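Local coordinates for E3 ubiquitin-protein ligase TRIM65 (Homo sapiens, PDB 7JL4) that serves as an E3 ubiquitin-protein ligase of the TRIM family in innate immunity, autophagy and microRNA control, represented here by its C-terminal PRY-SPRY (B30.2) domain, at residues F33-S36 against R37-Q41; S6-P10 against L11-L15. All blocks are in the same frame, centred on the assembly; numbering follows the deposited sequence.

In the fold
The TRIM65 PRY-SPRY domain is a sandwich of two antiparallel sheets, and its N-terminal part offers two ways in which a chain fixes a change of direction locally. Contact 2 comes first: residues 6-10 run into helix 10-15, whose first turn is capped there and which is tied through Arg12 to the seven-stranded sheet at strands 72-79 and 139-145. Contact 1 follows, closing the tight hairpin between strand 33-36, outermost in that sheet, and strand 41-44. The two lie in series, neither nesting nor crossing, with centres about 27 Å apart and nearest atoms about 12 Å apart. Contact 1 thus belongs to the edge of the sheet itself, whereas contact 2 packs a helix against it through side chains.

Contact 1. Residues F33-S36 against R37-Q41; sequences FYLS and RQDQQ
Leu35 and Asp39 cross at about a right angle beside a beta hairpin, in which a type I' turn from Arg37 to Gln40 leads into a classic beta bulge, Gln40 and Gln41 both facing Ser36. The Asp39 carboxylate reaches back over the strand, where OD1 lies 3.4 Å from Leu35 CB. With CG anti to the carbonyl carbon (chi1 -75°), the leucine brings Leu35 CD2 to 3.3 Å from Gln41 O. That backbone oxygen also accepts a fairly straight bond from Ser36 N at 2.9 Å, and Leu35 CA adds a CA-H...O contact; the reciprocal bond, Gln41 N to Ser36 O, is longer at 3.2 Å. Leu35 packs on Phe24, Pro26 and Val42 as well. An alanine in its place keeps CB against Asp39 OD1 but lacks the CD1 and CD2 methyls, which would probably open a gap beside Gln41 O and against those three residues. Ser36 and Gln41 share one face of the sheet. Gln41 runs out extended, its NE2 reaching Thr187 on strand 185-188 by a hydrogen bond, while Ser36 sets its hydroxyl alongside the start of that chain, OG lying 3.7 Å from Gln41 CB.

Contact 2. Residues S6-P10 against L11-L15; sequences STVCP and LRRKL
Val8 and Arg13 grip one water between them: it donates to Val8 O at 2.7 Å and accepts from Arg13 NE at 2.6 Å. A second water accepts from the backbone N-H of Val8 and, weakly, from Arg13 NH2, so the guanidinium is bridged to both polar atoms of the Val8 backbone, the second time by a weak leg. A bend at chi3 (-80°) folds the Arg13 guanidinium back to the valine, which it meets obliquely, NH2 standing 3.6 Å from Val8 CG2. The other methyl, CG1, is turned to Arg12, whose extended chain crosses the valine at about a right angle, CB and CD each touching it. Just ahead of these arginines the chain enters helix 10-15, with Cys9 at the N-cap. The thiol sulfur lies anti to the backbone N of its own residue (chi1 166°), and there Cys9 SG accepts from Arg12 N at 3.5 Å, a nearly straight capping bond (162°) of a length usual for sulfur. SG also rests against Leu11 CB. Pro10 follows at the first position of the helix, where a backbone N-H would have no acceptor within the helix. Arg13 N approaches Cys9 O nearly along the C=O axis at 2.9 Å, whereas Lys14 N comes to Pro10 O tilted from the carbonyl plane, at 3.0 Å. The Arg12 side chain touches Leu139 and Thr160, and its NH2 forms a salt bridge with Glu76 on strand 72-79. At the edge of the Arg12 guanidinium, in its plane, a third water accepts from NH1 and from Cys9 N, 3.3 Å from the latter.

Contact 1. Residues F33-S36 against R37-Q41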
# COMPACT_ATOMS: atom_id res chain seq x y z
N PHE A 33 1.03 -14.58 6.40
CA PHE A 33 -0.12 -13.78 6.01
C PHE A 33 -1.30 -14.67 5.66
O PHE A 33 -1.15 -15.65 4.91
CB PHE A 33 0.22 -12.91 4.81
CG PHE A 33 1.10 -11.75 5.14
CD1 PHE A 33 1.79 -11.68 6.35
CD2 PHE A 33 1.22 -10.71 4.24
CE1 PHE A 33 2.59 -10.60 6.62
CE2 PHE A 33 2.03 -9.62 4.51
CZ PHE A 33 2.71 -9.56 5.70
N TYR A 34 -2.47 -14.33 6.20
CA TYR A 34 -3.71 -15.06 5.95
C TYR A 34 -4.62 -14.17 5.11
O TYR A 34 -4.98 -13.07 5.53
CB TYR A 34 -4.40 -15.42 7.27
CG TYR A 34 -5.88 -15.76 7.14
CD1 TYR A 34 -6.30 -16.92 6.51
CD2 TYR A 34 -6.86 -14.90 7.65
CE1 TYR A 34 -7.65 -17.23 6.40
CE2 TYR A 34 -8.21 -15.20 7.55
CZ TYR A 34 -8.60 -16.37 6.91
OH TYR A 34 -9.95 -16.67 6.80
N LEU A 35 -4.99 -14.66 3.93
CA LEU A 35 -5.83 -13.91 3.00
C LEU A 35 -7.29 -14.34 3.13
O LEU A 35 -7.59 -15.52 3.32
CB LEU A 35 -5.36 -14.14 1.56
CG LEU A 35 -4.07 -13.38 1.21
CD1 LEU A 35 -3.48 -13.85 -0.11
CD2 LEU A 35 -4.41 -11.94 1.12
N SER A 36 -8.21 -13.38 3.01
CA SER A 36 -9.64 -13.67 3.11
C SER A 36 -10.42 -12.73 2.20
O SER A 36 -9.85 -11.87 1.52
CB SER A 36 -10.13 -13.55 4.55
OG SER A 36 -9.86 -12.24 5.05
N ARG A 37 -11.73 -12.90 2.19
CA ARG A 37 -12.63 -12.03 1.44
C ARG A 37 -12.24 -11.95 -0.03
O ARG A 37 -12.05 -10.87 -0.60
CB ARG A 37 -12.70 -10.63 2.05
CG ARG A 37 -14.04 -9.95 1.74
CD ARG A 37 -14.04 -8.46 2.04
NE ARG A 37 -14.02 -8.17 3.47
CZ ARG A 37 -14.04 -6.93 3.96
NH1 ARG A 37 -14.08 -5.89 3.13
NH2 ARG A 37 -14.01 -6.73 5.28
N GLN A 38 -12.10 -13.12 -0.65
CA GLN A 38 -11.77 -13.20 -2.07
C GLN A 38 -10.50 -12.42 -2.36
O GLN A 38 -10.40 -11.71 -3.38
CB GLN A 38 -12.93 -12.71 -2.94
CG GLN A 38 -14.21 -13.51 -2.78
CD GLN A 38 -15.00 -13.11 -1.54
OE1 GLN A 38 -15.18 -11.92 -1.27
NE2 GLN A 38 -15.46 -14.10 -0.78
N ASP A 39 -9.53 -12.52 -1.45
CA ASP A 39 -8.20 -11.92 -1.55
C ASP A 39 -8.25 -10.39 -1.54
O ASP A 39 -7.34 -9.73 -2.04
CB ASP A 39 -7.46 -12.46 -2.78
CG ASP A 39 -7.12 -13.95 -2.65
OD1 ASP A 39 -6.87 -14.41 -1.50
OD2 ASP A 39 -7.13 -14.68 -3.67
N GLN A 40 -9.30 -9.82 -0.94
CA GLN A 40 -9.33 -8.38 -0.69
C GLN A 40 -8.78 -7.99 0.67
O GLN A 40 -8.62 -6.80 0.93
CB GLN A 40 -10.77 -7.85 -0.78
CG GLN A 40 -11.44 -8.16 -2.16
CD GLN A 40 -12.94 -7.97 -2.13
OE1 GLN A 40 -13.48 -7.27 -1.26
NE2 GLN A 40 -13.62 -8.62 -3.06
N GLN A 41 -8.52 -8.95 1.55
CA GLN A 41 -8.11 -8.65 2.91
C GLN A 41 -6.96 -9.57 3.30
O GLN A 41 -6.92 -10.74 2.89
CB GLN A 41 -9.31 -8.82 3.86
CG GLN A 41 -9.04 -8.53 5.31
CD GLN A 41 -10.30 -8.56 6.15
OE1 GLN A 41 -10.58 -9.53 6.84
NE2 GLN A 41 -11.07 -7.48 6.09

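Contact 2. Residues S6-P10 against L11-L15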
# COMPACT_ATOMS: atom_id res chain seq x y z
N SER A 6 -22.12 8.20 4.72
CA SER A 6 -21.81 9.61 4.90
C SER A 6 -21.77 10.20 3.50
O SER A 6 -21.52 9.47 2.53
CB SER A 6 -20.47 9.81 5.62
OG SER A 6 -19.40 9.28 4.85
N THR A 7 -22.03 11.49 3.38
CA THR A 7 -21.97 12.10 2.06
C THR A 7 -20.51 12.19 1.60
O THR A 7 -19.65 12.73 2.31
CB THR A 7 -22.66 13.47 2.03
OG1 THR A 7 -22.70 13.97 0.69
CG2 THR A 7 -21.97 14.49 2.93
N VAL A 8 -20.23 11.60 0.44
CA VAL A 8 -18.88 11.56 -0.09
C VAL A 8 -18.46 12.98 -0.47
O VAL A 8 -19.13 13.66 -1.25
CB VAL A 8 -18.79 10.61 -1.29
CG1 VAL A 8 -17.39 10.63 -1.89
CG2 VAL A 8 -19.17 9.19 -0.88
N CYS A 9 -17.36 13.44 0.14
CA CYS A 9 -16.60 14.63 -0.22
C CYS A 9 -16.48 14.77 -1.73
O CYS A 9 -16.07 13.81 -2.39
CB CYS A 9 -15.22 14.52 0.41
SG CYS A 9 -14.07 15.67 -0.22
N PRO A 10 -16.82 15.92 -2.32
CA PRO A 10 -16.71 16.06 -3.78
C PRO A 10 -15.30 15.87 -4.33
O PRO A 10 -15.14 15.40 -5.46
CB PRO A 10 -17.24 17.48 -4.05
CG PRO A 10 -17.21 18.16 -2.74
CD PRO A 10 -17.45 17.10 -1.71
N LEU A 11 -14.26 16.24 -3.57
CA LEU A 11 -12.90 15.94 -4.02
C LEU A 11 -12.67 14.43 -4.05
O LEU A 11 -12.07 13.90 -4.99
CB LEU A 11 -11.88 16.64 -3.13
CG LEU A 11 -10.41 16.33 -3.46
CD1 LEU A 11 -10.08 16.70 -4.92
CD2 LEU A 11 -9.43 17.03 -2.49
N ARG A 12 -13.16 13.72 -3.03
CA ARG A 12 -13.01 12.28 -3.03
C ARG A 12 -13.79 11.67 -4.19
O ARG A 12 -13.33 10.72 -4.83
CB ARG A 12 -13.47 11.71 -1.69
CG ARG A 12 -13.25 10.21 -1.50
CD ARG A 12 -13.81 9.76 -0.14
NE ARG A 12 -13.72 8.31 0.05
CZ ARG A 12 -14.40 7.63 0.97
NH1 ARG A 12 -15.25 8.28 1.77
NH2 ARG A 12 -14.24 6.31 1.06
N ARG A 13 -14.96 12.22 -4.49
CA ARG A 13 -15.74 11.69 -5.60
C ARG A 13 -14.99 11.88 -6.92
O ARG A 13 -15.07 11.03 -7.81
CB ARG A 13 -17.11 12.35 -5.65
CG ARG A 13 -18.12 11.65 -6.58
CD ARG A 13 -19.55 11.90 -6.13
NE ARG A 13 -20.00 11.05 -5.02
CZ ARG A 13 -20.39 9.79 -5.16
NH1 ARG A 13 -20.35 9.23 -6.36
NH2 ARG A 13 -20.80 9.09 -4.12
N LYS A 14 -14.26 12.99 -7.06
CA LYS A 14 -13.46 13.18 -8.26
C LYS A 14 -12.35 12.14 -8.36
O LYS A 14 -12.08 11.61 -9.44
CB LYS A 14 -12.87 14.59 -8.29
CG LYS A 14 -11.95 14.87 -9.46
CD LYS A 14 -11.37 16.28 -9.38
CE LYS A 14 -10.03 16.38 -10.11
NZ LYS A 14 -9.88 17.69 -10.81
N LEU A 15 -11.70 11.82 -7.23
CA LEU A 15 -10.67 10.78 -7.23
C LEU A 15 -11.24 9.44 -7.68
O LEU A 15 -10.58 8.68 -8.40
CB LEU A 15 -10.07 10.65 -5.83
CG LEU A 15 -9.21 11.79 -5.36
CD1 LEU A 15 -8.90 11.67 -3.85
CD2 LEU A 15 -7.95 11.75 -6.18
O HOH W 1 -22.29 10.68 -1.40
O HOH W 2 -20.59 12.85 -3.31
O HOH W 3 -15.83 11.35 2.11